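Side-chain contacts in type-2 restriction enzyme NlaIV (PDB 6QM2), which cuts double-stranded DNA at the sequence 5'-GGNNCC-3', cleaving after the third base to leave blunt ends with 5'-phosphates: residues A[26-31]-A[37-42]; A[48-53]-A[126-131]; A[200-205]-A[210-215]. All coordinates share one frame; numbering follows the deposited sequence.

Contact 1 of 3, residues A[26-31]-A[37-42]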
ATOM      1  N   ASN A  26      -8.924  17.469  13.473  0.50125.96           N
ATOM      2  CA  ASN A  26      -7.825  17.408  12.513  0.50125.10           C
ATOM      3  C   ASN A  26      -6.904  16.258  12.912  0.50123.75           C
ATOM      4  O   ASN A  26      -6.810  15.913  14.091  0.50122.37           O
ATOM      5  CB  ASN A  26      -7.061  18.739  12.483  0.50123.40           C
ATOM      6  CG  ASN A  26      -7.864  19.865  11.843  0.50119.54           C
ATOM      7  OD1 ASN A  26      -8.580  19.660  10.860  0.50115.45           O
ATOM      8  ND2 ASN A  26      -7.737  21.066  12.395  0.50115.63           N
ATOM      9  N   GLY A  27      -6.237  15.669  11.922  1.00125.40           N
ATOM     10  CA  GLY A  27      -5.347  14.525  12.143  1.00124.85           C
ATOM     11  C   GLY A  27      -4.371  14.338  11.000  1.00124.09           C
ATOM     12  O   GLY A  27      -4.502  14.984   9.963  1.00124.39           O
ATOM     13  N   GLN A  28      -3.396  13.449  11.184  1.00123.91           N
ATOM     14  CA  GLN A  28      -2.348  13.227  10.181  1.00122.52           C
ATOM     15  C   GLN A  28      -1.469  12.012  10.496  1.00119.70           C
ATOM     16  O   GLN A  28      -1.213  11.709  11.661  1.00115.87           O
ATOM     17  CB  GLN A  28      -1.463  14.473  10.059  1.00127.68           C
ATOM     18  CG  GLN A  28      -1.024  15.068  11.392  1.00131.06           C
ATOM     19  CD  GLN A  28      -0.062  16.226  11.221  1.00133.68           C
ATOM     20  OE1 GLN A  28       1.021  16.233  11.807  1.00132.14           O
ATOM     21  NE2 GLN A  28      -0.450  17.212  10.412  1.00132.75           N
ATOM     22  N   ILE A  29      -1.000  11.337   9.446  1.00118.92           N
ATOM     23  CA  ILE A  29      -0.044  10.232   9.590  1.00118.66           C
ATOM     24  C   ILE A  29       1.334  10.872   9.698  1.00117.16           C
ATOM     25  O   ILE A  29       1.610  11.867   9.022  1.00112.51           O
ATOM     26  CB  ILE A  29      -0.063   9.248   8.393  1.00119.80           C
ATOM     27  CG1 ILE A  29      -1.485   8.752   8.093  1.00124.57           C
ATOM     28  CG2 ILE A  29       0.845   8.049   8.674  1.00117.18           C
ATOM     29  CD1 ILE A  29      -1.628   8.078   6.745  1.00127.53           C
ATOM     30  N   ARG A  30       2.195  10.299  10.536  1.00117.84           N
ATOM     31  CA  ARG A  30       3.504  10.887  10.804  1.00121.23           C
ATOM     32  C   ARG A  30       4.542   9.812  11.140  1.00116.54           C
ATOM     33  O   ARG A  30       4.276   8.925  11.951  1.00118.31           O
ATOM     34  CB  ARG A  30       3.385  11.923  11.937  1.00131.47           C
ATOM     35  CG  ARG A  30       4.287  13.133  11.752  1.00143.82           C
ATOM     36  CD  ARG A  30       3.844  14.356  12.538  1.00149.81           C
ATOM     37  NE  ARG A  30       4.679  15.516  12.204  1.00157.50           N
ATOM     38  CZ  ARG A  30       4.583  16.262  11.094  1.00159.88           C
ATOM     39  NH1 ARG A  30       5.418  17.287  10.920  1.00166.77           N
ATOM     40  NH2 ARG A  30       3.671  16.008  10.154  1.00155.65           N
ATOM     41  N   PHE A  31       5.713   9.897  10.504  1.00113.12           N
ATOM     42  CA  PHE A  31       6.800   8.935  10.714  1.00113.98           C
ATOM     43  C   PHE A  31       7.933   9.583  11.498  1.00114.97           C
ATOM     44  O   PHE A  31       8.497  10.580  11.059  1.00115.86           O
ATOM     45  CB  PHE A  31       7.331   8.412   9.375  1.00111.43           C
ATOM     46  CG  PHE A  31       8.529   7.506   9.510  1.00109.57           C
ATOM     47  CD1 PHE A  31       8.453   6.342  10.265  1.00108.51           C
ATOM     48  CD2 PHE A  31       9.735   7.818   8.887  1.00109.75           C
ATOM     49  CE1 PHE A  31       9.553   5.504  10.395  1.00109.12           C
ATOM     50  CE2 PHE A  31      10.837   6.983   9.011  1.00109.09           C
ATOM     51  CZ  PHE A  31      10.747   5.824   9.768  1.00108.47           C
ATOM     52  N   ASP A  37      10.924  14.001  12.331  1.00121.11           N
ATOM     53  CA  ASP A  37       9.596  13.488  12.026  1.00123.06           C
ATOM     54  C   ASP A  37       9.059  14.190  10.781  1.00121.62           C
ATOM     55  O   ASP A  37       9.327  15.375  10.571  1.00123.26           O
ATOM     56  CB  ASP A  37       8.658  13.633  13.237  1.00127.92           C
ATOM     57  CG  ASP A  37       8.286  15.074  13.548  1.00131.06           C
ATOM     58  OD1 ASP A  37       7.327  15.591  12.935  1.00129.74           O
ATOM     59  OD2 ASP A  37       8.934  15.676  14.432  1.00138.46           O
ATOM     60  N   ILE A  38       8.324  13.450   9.954  1.00122.19           N
ATOM     61  CA  ILE A  38       7.780  13.980   8.701  1.00123.54           C
ATOM     62  C   ILE A  38       6.314  13.617   8.543  1.00120.52           C
ATOM     63  O   ILE A  38       5.865  12.591   9.052  1.00116.90           O
ATOM     64  CB  ILE A  38       8.551  13.450   7.468  1.00125.48           C
ATOM     65  CG1 ILE A  38       8.339  11.935   7.282  1.00126.20           C
ATOM     66  CG2 ILE A  38      10.035  13.771   7.599  1.00129.43           C
ATOM     67  CD1 ILE A  38       8.960  11.354   6.033  1.00126.90           C
ATOM     68  N   ILE A  39       5.586  14.456   7.812  1.00121.95           N
ATOM     69  CA  ILE A  39       4.237  14.129   7.359  1.00123.68           C
ATOM     70  C   ILE A  39       4.324  12.939   6.395  1.00123.88           C
ATOM     71  O   ILE A  39       5.310  12.796   5.668  1.00127.83           O
ATOM     72  CB  ILE A  39       3.555  15.351   6.678  1.00128.71           C
ATOM     73  CG1 ILE A  39       2.033  15.169   6.599  1.00129.54           C
ATOM     74  CG2 ILE A  39       4.142  15.640   5.295  1.00133.43           C
ATOM     75  CD1 ILE A  39       1.309  15.509   7.882  1.00131.92           C
ATOM     76  N   VAL A  40       3.308  12.080   6.418  1.00124.12           N
ATOM     77  CA  VAL A  40       3.184  10.984   5.462  1.00123.74           C
ATOM     78  C   VAL A  40       1.914  11.221   4.649  1.00126.78           C
ATOM     79  O   VAL A  40       0.830  11.369   5.216  1.00123.98           O
ATOM     80  CB  VAL A  40       3.143   9.622   6.181  1.00122.40           C
ATOM     81  CG1 VAL A  40       2.891   8.484   5.194  1.00124.67           C
ATOM     82  CG2 VAL A  40       4.435   9.408   6.966  1.00119.72           C
ATOM     83  N   LYS A  41       2.060  11.255   3.325  1.00135.62           N
ATOM     84  CA  LYS A  41       0.977  11.654   2.423  1.00145.60           C
ATOM     85  C   LYS A  41       0.461  10.521   1.523  1.00149.13           C
ATOM     86  O   LYS A  41      -0.176  10.797   0.505  1.00154.42           O
ATOM     87  CB  LYS A  41       1.438  12.830   1.553  1.00152.01           C
ATOM     88  CG  LYS A  41       2.007  14.012   2.325  1.00156.66           C
ATOM     89  CD  LYS A  41       2.362  15.156   1.387  1.00157.92           C
ATOM     90  CE  LYS A  41       3.289  16.160   2.051  1.00158.13           C
ATOM     91  NZ  LYS A  41       3.736  17.214   1.103  1.00159.24           N
ATOM     92  N   GLN A  42       0.712   9.262   1.887  1.00151.25           N
ATOM     93  CA  GLN A  42       0.153   8.129   1.136  1.00153.86           C
ATOM     94  C   GLN A  42      -1.343   8.029   1.433  1.00160.07           C
ATOM     95  O   GLN A  42      -1.743   7.819   2.580  1.00160.27           O
ATOM     96  CB  GLN A  42       0.868   6.826   1.475  1.00151.94           C
ATOM     97  CG  GLN A  42       2.331   6.826   1.057  1.00152.88           C
ATOM     98  CD  GLN A  42       3.027   5.494   1.278  1.00154.46           C
ATOM     99  OE1 GLN A  42       2.394   4.479   1.574  1.00151.12           O
ATOM    100  NE2 GLN A  42       4.346   5.493   1.127  1.00155.93           N
TER
HETATM  101  O   HOH W   1      -1.044  12.497   6.938  1.00 97.56           O
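Asp37 OD1 takes a hydrogen bond from Arg30 NE at 2.7 Å and a weak one from Arg30 NH1 at 3.3 Å, a salt bridge across a beta hairpin. The grip is bent, with an N-H...O angle of 134° at NE. OD1 is met on its anti side, and the guanidinium and carboxylate planes stand 57° apart, far from the flat, two-oxygen pairing of a bidentate bridge. Arginine suits this place because its long chain, extended from CG to NE, runs past the Ile38 carbonyl to the acid of Asp37. One face of its guanidinium lies against the Ile38 carbonyl carbon. Ile39 CD1 meets the rim of the same group, 3.3 Å from Arg30 NH2, and also touches the end of Gln28, so an apolar methyl lies between two polar chains.

The other side of the hairpin is apolar. There Ile29 CG2 packs on Val40 CB at 3.7 Å, while Phe31 CB rests on Val40 CG2; branched aliphatic and aromatic side chains suit this buried face. Phe31 N to Ile38 O and Ile38 N to Phe31 O, both 3.1 Å, tie the backbones. Farther from the turn, a water accepts from Ile29 N (2.8 Å) and also lies close to Val40 O.

Residues 27-31 pair antiparallel with a strand of the second subunit, so the sheet runs on across the interface, and Phe31 meets the ring of Trp53 in helix 44-60 of that subunit; within its own chain, Ile29 leans on Val45 and Val46 at the start of helix 44-60.

Contact 2 of 3, residues A[48-53]-A[126-131]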
ATOM      1  N   ASN A  48      -7.381   2.137   5.590  1.00141.75           N
ATOM      2  CA  ASN A  48      -7.018   0.936   6.363  1.00140.57           C
ATOM      3  C   ASN A  48      -6.738   1.225   7.839  1.00136.51           C
ATOM      4  O   ASN A  48      -6.873   0.330   8.680  1.00132.74           O
ATOM      5  CB  ASN A  48      -5.783   0.251   5.759  1.00141.58           C
ATOM      6  CG  ASN A  48      -6.013  -0.250   4.341  1.00145.93           C
ATOM      7  OD1 ASN A  48      -7.116  -0.672   3.980  1.00152.78           O
ATOM      8  ND2 ASN A  48      -4.962  -0.212   3.531  1.00139.92           N
ATOM      9  N   ILE A  49      -6.344   2.465   8.141  1.00132.26           N
ATOM     10  CA  ILE A  49      -5.905   2.858   9.476  1.00127.81           C
ATOM     11  C   ILE A  49      -7.001   3.499  10.341  1.00123.90           C
ATOM     12  O   ILE A  49      -6.846   3.548  11.560  1.00130.36           O
ATOM     13  CB  ILE A  49      -4.629   3.753   9.390  1.00130.56           C
ATOM     14  CG1 ILE A  49      -3.644   3.397  10.506  1.00142.07           C
ATOM     15  CG2 ILE A  49      -4.943   5.247   9.401  1.00127.67           C
ATOM     16  CD1 ILE A  49      -2.912   2.086  10.282  1.00148.01           C
ATOM     17  N   ILE A  50      -8.095   3.975   9.739  1.00120.20           N
ATOM     18  CA  ILE A  50      -9.215   4.533  10.520  1.00118.97           C
ATOM     19  C   ILE A  50      -9.806   3.439  11.412  1.00119.80           C
ATOM     20  O   ILE A  50     -10.121   3.687  12.574  1.00119.33           O
ATOM     21  CB  ILE A  50     -10.363   5.123   9.650  1.00119.41           C
ATOM     22  CG1 ILE A  50      -9.878   6.224   8.689  1.00121.62           C
ATOM     23  CG2 ILE A  50     -11.483   5.680  10.531  1.00120.00           C
ATOM     24  CD1 ILE A  50      -9.337   7.484   9.335  1.00122.72           C
ATOM     25  N   GLN A  51      -9.950   2.234  10.861  1.00124.29           N
ATOM     26  CA  GLN A  51     -10.416   1.074  11.627  1.00127.73           C
ATOM     27  C   GLN A  51      -9.524   0.808  12.851  1.00123.54           C
ATOM     28  O   GLN A  51     -10.030   0.562  13.946  1.00117.74           O
ATOM     29  CB  GLN A  51     -10.489  -0.169  10.725  1.00133.64           C
ATOM     30  CG  GLN A  51     -11.130  -1.388  11.380  1.00135.33           C
ATOM     31  CD  GLN A  51     -11.318  -2.555  10.425  1.00137.71           C
ATOM     32  OE1 GLN A  51     -11.705  -2.378   9.266  1.00134.58           O
ATOM     33  NE2 GLN A  51     -11.055  -3.763  10.916  1.00139.27           N
ATOM     34  N   GLU A  52      -8.207   0.883  12.656  1.00121.74           N
ATOM     35  CA  GLU A  52      -7.239   0.678  13.741  1.00121.18           C
ATOM     36  C   GLU A  52      -7.356   1.788  14.789  1.00111.83           C
ATOM     37  O   GLU A  52      -7.223   1.535  15.987  1.00108.33           O
ATOM     38  CB  GLU A  52      -5.792   0.642  13.213  1.00129.65           C
ATOM     39  CG  GLU A  52      -5.499  -0.336  12.077  1.00133.77           C
ATOM     40  CD  GLU A  52      -5.796  -1.775  12.438  1.00134.96           C
ATOM     41  OE1 GLU A  52      -5.003  -2.365  13.199  1.00136.51           O
ATOM     42  OE2 GLU A  52      -6.815  -2.313  11.951  1.00134.61           O
ATOM     43  N   TRP A  53      -7.589   3.012  14.316  1.00106.02           N
ATOM     44  CA  TRP A  53      -7.732   4.190  15.173  1.00108.12           C
ATOM     45  C   TRP A  53      -8.953   4.121  16.079  1.00110.36           C
ATOM     46  O   TRP A  53      -8.868   4.487  17.253  1.00117.59           O
ATOM     47  CB  TRP A  53      -7.793   5.465  14.323  1.00109.47           C
ATOM     48  CG  TRP A  53      -8.058   6.712  15.106  1.00109.42           C
ATOM     49  CD1 TRP A  53      -7.133   7.524  15.690  1.00110.52           C
ATOM     50  CD2 TRP A  53      -9.336   7.286  15.394  1.00108.00           C
ATOM     51  NE1 TRP A  53      -7.754   8.571  16.322  1.00109.65           N
ATOM     52  CE2 TRP A  53      -9.108   8.450  16.156  1.00109.10           C
ATOM     53  CE3 TRP A  53     -10.653   6.926  15.083  1.00110.16           C
ATOM     54  CZ2 TRP A  53     -10.151   9.267  16.610  1.00109.41           C
ATOM     55  CZ3 TRP A  53     -11.693   7.742  15.533  1.00111.60           C
ATOM     56  CH2 TRP A  53     -11.433   8.897  16.291  1.00109.78           C
ATOM     57  N   LEU A 126     -20.300   1.765  10.826  1.00 96.70           N
ATOM     58  CA  LEU A 126     -19.786   3.097  11.139  1.00 96.83           C
ATOM     59  C   LEU A 126     -18.883   3.507   9.985  1.00 96.47           C
ATOM     60  O   LEU A 126     -17.785   2.967   9.835  1.00 95.25           O
ATOM     61  CB  LEU A 126     -19.014   3.092  12.463  1.00 99.36           C
ATOM     62  CG  LEU A 126     -18.463   4.435  12.965  1.00100.60           C
ATOM     63  CD1 LEU A 126     -19.591   5.396  13.311  1.00 99.70           C
ATOM     64  CD2 LEU A 126     -17.554   4.217  14.167  1.00100.06           C
ATOM     65  N   ILE A 127     -19.348   4.458   9.175  1.00 96.89           N
ATOM     66  CA  ILE A 127     -18.675   4.823   7.924  1.00100.07           C
ATOM     67  C   ILE A 127     -18.039   6.214   8.010  1.00100.33           C
ATOM     68  O   ILE A 127     -18.744   7.205   8.174  1.00 99.22           O
ATOM     69  CB  ILE A 127     -19.649   4.776   6.725  1.00 99.12           C
ATOM     70  CG1 ILE A 127     -20.422   3.448   6.705  1.00 95.90           C
ATOM     71  CG2 ILE A 127     -18.884   4.954   5.418  1.00100.14           C
ATOM     72  CD1 ILE A 127     -21.529   3.386   5.673  1.00 95.42           C
ATOM     73  N   PHE A 128     -16.713   6.274   7.871  1.00104.19           N
ATOM     74  CA  PHE A 128     -15.965   7.540   7.850  1.00108.47           C
ATOM     75  C   PHE A 128     -15.744   8.025   6.414  1.00109.51           C
ATOM     76  O   PHE A 128     -15.016   7.386   5.650  1.00107.24           O
ATOM     77  CB  PHE A 128     -14.592   7.369   8.510  1.00109.52           C
ATOM     78  CG  PHE A 128     -14.648   7.068   9.979  1.00108.54           C
ATOM     79  CD1 PHE A 128     -14.902   5.777  10.430  1.00109.52           C
ATOM     80  CD2 PHE A 128     -14.406   8.067  10.915  1.00107.97           C
ATOM     81  CE1 PHE A 128     -14.939   5.495  11.787  1.00110.39           C
ATOM     82  CE2 PHE A 128     -14.441   7.791  12.272  1.00109.62           C
ATOM     83  CZ  PHE A 128     -14.706   6.503  12.709  1.00109.62           C
ATOM     84  N   GLY A 129     -16.366   9.146   6.054  1.00109.51           N
ATOM     85  CA  GLY A 129     -16.060   9.842   4.800  1.00110.37           C
ATOM     86  C   GLY A 129     -14.908  10.808   5.022  1.00112.95           C
ATOM     87  O   GLY A 129     -15.128  11.941   5.447  1.00120.10           O
ATOM     88  N   TYR A 130     -13.683  10.360   4.739  1.00113.92           N
ATOM     89  CA  TYR A 130     -12.472  11.141   5.041  1.00115.54           C
ATOM     90  C   TYR A 130     -11.969  11.967   3.856  1.00122.43           C
ATOM     91  O   TYR A 130     -12.422  11.793   2.723  1.00124.81           O
ATOM     92  CB  TYR A 130     -11.353  10.233   5.575  1.00116.01           C
ATOM     93  CG  TYR A 130     -10.703   9.309   4.561  1.00116.93           C
ATOM     94  CD1 TYR A 130      -9.649   9.747   3.761  1.00118.83           C
ATOM     95  CD2 TYR A 130     -11.118   7.986   4.428  1.00119.86           C
ATOM     96  CE1 TYR A 130      -9.045   8.902   2.841  1.00120.79           C
ATOM     97  CE2 TYR A 130     -10.517   7.132   3.514  1.00122.66           C
ATOM     98  CZ  TYR A 130      -9.482   7.596   2.721  1.00123.35           C
ATOM     99  OH  TYR A 130      -8.880   6.756   1.815  1.00128.17           O
ATOM    100  N   ASP A 131     -11.026  12.864   4.146  1.00129.73           N
ATOM    101  CA  ASP A 131     -10.375  13.715   3.139  1.00135.05           C
ATOM    102  C   ASP A 131      -8.953  14.046   3.588  1.00133.48           C
ATOM    103  O   ASP A 131      -8.735  14.342   4.764  1.00130.70           O
ATOM    104  CB  ASP A 131     -11.176  15.011   2.943  1.00139.94           C
ATOM    105  CG  ASP A 131     -10.641  15.877   1.806  1.00142.34           C
ATOM    106  OD1 ASP A 131      -9.578  16.515   1.975  1.00136.32           O
ATOM    107  OD2 ASP A 131     -11.301  15.938   0.746  1.00147.58           O
TER
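Helix 44-60 lies against the mixed beta-sheet of the PD-(D/E)XK nuclease core, and here one turn of it packs on strand 124-132 by apolar side chains alone. Ile50 does most of the touching. Its CG2 methyl sits over one face of the Phe128 ring, 3.5 Å from the ring centroid and 14° off the normal, a CH-pi contact placed close to the middle of the ring. The torsion chi1 of -57° sets this methyl anti to the backbone N and directs it at the strand, whereas the CG1 branch turns to the side of the N. A branched aliphatic residue on the helix and a flat aromatic on the strand are well matched, since the ring gives a methyl group a broad surface to rest on. One turn later Trp53 adds a looser, oblique contact, its CZ3 lying 4.3 Å from Phe128 CE2.

All three residues are buried. Strand 124-132 runs parallel to strand 88-95 on one flank and antiparallel to strand 138-147 on the other, and Phe128 touches Val91, Ile140 and Leu143 from these neighbours, while Trp53 also reaches Leu16 of helix 9-18.

Contact 3 of 3, residues A[200-205]-A[210-215]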
ATOM      1  N   GLU A 200     -32.764 -13.605  -4.904  1.00 94.27           N
ATOM      2  CA  GLU A 200     -32.840 -13.710  -6.359  1.00 94.38           C
ATOM      3  C   GLU A 200     -31.448 -13.759  -6.975  1.00 89.95           C
ATOM      4  O   GLU A 200     -31.195 -14.574  -7.868  1.00 87.49           O
ATOM      5  CB  GLU A 200     -33.667 -12.562  -6.956  1.00 94.55           C
ATOM      6  CG  GLU A 200     -34.032 -12.735  -8.427  1.00 94.84           C
ATOM      7  CD  GLU A 200     -34.732 -14.049  -8.728  1.00 96.18           C
ATOM      8  OE1 GLU A 200     -35.526 -14.523  -7.884  1.00104.12           O
ATOM      9  OE2 GLU A 200     -34.481 -14.613  -9.811  1.00 94.20           O
ATOM     10  N   THR A 201     -30.549 -12.910  -6.478  1.00 85.92           N
ATOM     11  CA  THR A 201     -29.145 -12.923  -6.902  1.00 86.74           C
ATOM     12  C   THR A 201     -28.508 -14.309  -6.772  1.00 85.35           C
ATOM     13  O   THR A 201     -27.689 -14.689  -7.608  1.00 86.74           O
ATOM     14  CB  THR A 201     -28.300 -11.902  -6.113  1.00 86.35           C
ATOM     15  OG1 THR A 201     -28.929 -10.619  -6.162  1.00 90.65           O
ATOM     16  CG2 THR A 201     -26.900 -11.774  -6.697  1.00 85.71           C
ATOM     17  N   VAL A 202     -28.887 -15.058  -5.735  1.00 84.98           N
ATOM     18  CA  VAL A 202     -28.409 -16.431  -5.555  1.00 85.22           C
ATOM     19  C   VAL A 202     -28.743 -17.273  -6.792  1.00 83.83           C
ATOM     20  O   VAL A 202     -27.891 -18.006  -7.288  1.00 83.67           O
ATOM     21  CB  VAL A 202     -28.972 -17.093  -4.261  1.00 85.83           C
ATOM     22  CG1 VAL A 202     -28.697 -18.589  -4.228  1.00 84.92           C
ATOM     23  CG2 VAL A 202     -28.366 -16.457  -3.016  1.00 86.26           C
ATOM     24  N   TYR A 203     -29.975 -17.153  -7.283  1.00 86.30           N
ATOM     25  CA  TYR A 203     -30.416 -17.885  -8.479  1.00 88.22           C
ATOM     26  C   TYR A 203     -29.800 -17.343  -9.770  1.00 88.77           C
ATOM     27  O   TYR A 203     -29.415 -18.125 -10.647  1.00 84.59           O
ATOM     28  CB  TYR A 203     -31.942 -17.865  -8.592  1.00 90.38           C
ATOM     29  CG  TYR A 203     -32.461 -18.565  -9.826  1.00 89.40           C
ATOM     30  CD1 TYR A 203     -32.237 -19.925 -10.022  1.00 88.00           C
ATOM     31  CD2 TYR A 203     -33.163 -17.869 -10.805  1.00 90.45           C
ATOM     32  CE1 TYR A 203     -32.708 -20.573 -11.152  1.00 87.96           C
ATOM     33  CE2 TYR A 203     -33.638 -18.509 -11.939  1.00 90.06           C
ATOM     34  CZ  TYR A 203     -33.407 -19.860 -12.108  1.00 87.40           C
ATOM     35  OH  TYR A 203     -33.875 -20.496 -13.232  1.00 88.69           O
ATOM     36  N   GLN A 204     -29.738 -16.012  -9.881  1.00 87.84           N
ATOM     37  CA  GLN A 204     -29.143 -15.333 -11.046  1.00 86.68           C
ATOM     38  C   GLN A 204     -27.690 -15.738 -11.266  1.00 86.92           C
ATOM     39  O   GLN A 204     -27.272 -15.973 -12.392  1.00 91.25           O
ATOM     40  CB  GLN A 204     -29.218 -13.808 -10.888  1.00 84.49           C
ATOM     41  CG  GLN A 204     -30.623 -13.224 -11.002  1.00 84.05           C
ATOM     42  CD  GLN A 204     -30.680 -11.736 -10.686  1.00 86.17           C
ATOM     43  OE1 GLN A 204     -29.722 -11.157 -10.166  1.00 87.32           O
ATOM     44  NE2 GLN A 204     -31.813 -11.107 -10.995  1.00 84.24           N
ATOM     45  N   ASN A 205     -26.937 -15.813 -10.172  1.00 89.13           N
ATOM     46  CA  ASN A 205     -25.518 -16.156 -10.186  1.00 87.01           C
ATOM     47  C   ASN A 205     -25.345 -17.659 -10.427  1.00 86.04           C
ATOM     48  O   ASN A 205     -25.756 -18.450  -9.587  1.00 88.50           O
ATOM     49  CB  ASN A 205     -24.906 -15.750  -8.838  1.00 86.99           C
ATOM     50  CG  ASN A 205     -23.416 -16.018  -8.742  1.00 88.40           C
ATOM     51  OD1 ASN A 205     -22.782 -16.510  -9.678  1.00 90.55           O
ATOM     52  ND2 ASN A 205     -22.846 -15.680  -7.590  1.00 88.41           N
ATOM     53  N   HIS A 210     -26.943 -23.623  -7.295  1.00105.18           N
ATOM     54  CA  HIS A 210     -27.175 -24.959  -6.718  1.00108.73           C
ATOM     55  C   HIS A 210     -27.971 -24.953  -5.405  1.00106.90           C
ATOM     56  O   HIS A 210     -28.691 -25.914  -5.130  1.00111.34           O
ATOM     57  CB  HIS A 210     -25.852 -25.738  -6.536  1.00113.45           C
ATOM     58  CG  HIS A 210     -24.895 -25.113  -5.561  1.00122.18           C
ATOM     59  ND1 HIS A 210     -23.822 -24.344  -5.960  1.00126.25           N
ATOM     60  CD2 HIS A 210     -24.847 -25.148  -4.207  1.00125.53           C
ATOM     61  CE1 HIS A 210     -23.159 -23.927  -4.896  1.00126.12           C
ATOM     62  NE2 HIS A 210     -23.761 -24.398  -3.819  1.00126.50           N
ATOM     63  N   ASN A 211     -27.848 -23.888  -4.608  1.00105.23           N
ATOM     64  CA  ASN A 211     -28.614 -23.763  -3.350  1.00114.66           C
ATOM     65  C   ASN A 211     -29.611 -22.590  -3.371  1.00111.49           C
ATOM     66  O   ASN A 211     -29.876 -21.953  -2.345  1.00114.78           O
ATOM     67  CB  ASN A 211     -27.681 -23.750  -2.106  1.00121.40           C
ATOM     68  CG  ASN A 211     -26.629 -22.647  -2.134  1.00119.57           C
ATOM     69  OD1 ASN A 211     -26.558 -21.843  -3.058  1.00122.51           O
ATOM     70  ND2 ASN A 211     -25.797 -22.619  -1.103  1.00123.22           N
ATOM     71  N   ALA A 212     -30.190 -22.346  -4.546  1.00107.94           N
ATOM     72  CA  ALA A 212     -31.189 -21.297  -4.738  1.00102.65           C
ATOM     73  C   ALA A 212     -32.600 -21.784  -4.435  1.00100.98           C
ATOM     74  O   ALA A 212     -33.455 -20.992  -4.038  1.00 94.57           O
ATOM     75  CB  ALA A 212     -31.121 -20.776  -6.161  1.00103.71           C
ATOM     76  N   SER A 213     -32.840 -23.079  -4.635  1.00106.59           N
ATOM     77  CA  SER A 213     -34.177 -23.656  -4.503  1.00113.47           C
ATOM     78  C   SER A 213     -34.730 -23.495  -3.087  1.00113.40           C
ATOM     79  O   SER A 213     -35.818 -22.954  -2.893  1.00114.55           O
ATOM     80  CB  SER A 213     -34.160 -25.138  -4.902  1.00116.30           C
ATOM     81  OG  SER A 213     -35.467 -25.673  -4.964  1.00123.50           O
ATOM     82  N   LEU A 214     -33.951 -23.926  -2.105  1.00114.93           N
ATOM     83  CA  LEU A 214     -34.401 -23.945  -0.716  1.00122.39           C
ATOM     84  C   LEU A 214     -34.202 -22.606   0.014  1.00116.82           C
ATOM     85  O   LEU A 214     -34.769 -22.409   1.089  1.00115.87           O
ATOM     86  CB  LEU A 214     -33.685 -25.075   0.044  1.00134.33           C
ATOM     87  CG  LEU A 214     -33.653 -26.473  -0.612  1.00136.57           C
ATOM     88  CD1 LEU A 214     -32.961 -27.482   0.296  1.00135.58           C
ATOM     89  CD2 LEU A 214     -35.050 -26.958  -0.985  1.00135.22           C
ATOM     90  N   TRP A 215     -33.438 -21.689  -0.592  1.00111.21           N
ATOM     91  CA  TRP A 215     -32.899 -20.487   0.081  1.00104.89           C
ATOM     92  C   TRP A 215     -33.897 -19.671   0.916  1.00106.68           C
ATOM     93  O   TRP A 215     -33.580 -19.287   2.044  1.00105.42           O
ATOM     94  CB  TRP A 215     -32.212 -19.549  -0.938  1.00 98.92           C
ATOM     95  CG  TRP A 215     -31.167 -18.670  -0.321  1.00 90.08           C
ATOM     96  CD1 TRP A 215     -29.828 -18.911  -0.280  1.00 88.03           C
ATOM     97  CD2 TRP A 215     -31.374 -17.424   0.359  1.00 85.05           C
ATOM     98  NE1 TRP A 215     -29.179 -17.895   0.384  1.00 86.39           N
ATOM     99  CE2 TRP A 215     -30.105 -16.971   0.790  1.00 85.93           C
ATOM    100  CE3 TRP A 215     -32.506 -16.646   0.647  1.00 84.61           C
ATOM    101  CZ2 TRP A 215     -29.935 -15.770   1.493  1.00 85.27           C
ATOM    102  CZ3 TRP A 215     -32.339 -15.454   1.351  1.00 85.72           C
ATOM    103  CH2 TRP A 215     -31.059 -15.027   1.764  1.00 86.92           C
TER
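This is a local packing contact in which the last turn of helix 191-204 is covered by the loop that leads on to helix 215-227. Val202, facing the loop, carries most of it through both its methyl groups. CG1 presses on Ala212, 3.7 Å from its CA and 3.8 Å from its CB. CG2 comes over one face of the Trp215 indole, 4.0 Å from the centroid of the five-membered ring and 23° off its normal, a CH-pi contact placed toward the rim on the NE1 side. A chi1 of 169° spreads the methyls in this way: CG1 stands anti to the backbone N, and CG2 lies beside that N.

The two helices are joined in a helix-loop-helix connection, and the first helix ends in a set of side-chain bonds to its last carbonyls. Asn205, the first residue to leave helical geometry, makes an Asx turn through OD1 to the backbone N of Ala207, while Val202 O and Tyr203 O are taken up by the side chains of Thr208 and Arg209.

Ala212 is small enough for the loop backbone to come close to the helix, the CA atoms of Tyr203 and Ala212 being 5.1 Å apart. Its CB lies 3.9 Å from Tyr203 CB, at the edge of the Tyr203 ring, which also makes a cation-pi contact with Arg209. Trp215, by contrast, is buried at the start of its helix, its ring meeting that of Phe219 with the planes nearly parallel, and packs against Ile114 and Ile115 of helix 107-116.

Contacts 1 and 2 belong to one neighbourhood: their centres are 15 Å apart, their nearest atoms about 5 Å, and helix 44-60 follows strand 36-40 in the chain. Both also meet the second subunit. Trp53 of contact 2 gives its NE1 to Leu33 O and Val36 O, at either end of the hairpin turn of the second subunit, so Trp53 belongs both to the core and to the dimer interface. Contact 3 lies on the opposite side of the chain's centre, its own centre 47 Å from that of contact 1 and 34 Å from that of contact 2. The side chain of Phe128 is about 14 Å from a bound potassium ion, and none of the contact residues is among the sodium site's Ser68, Asn70, Met73 and Pro75.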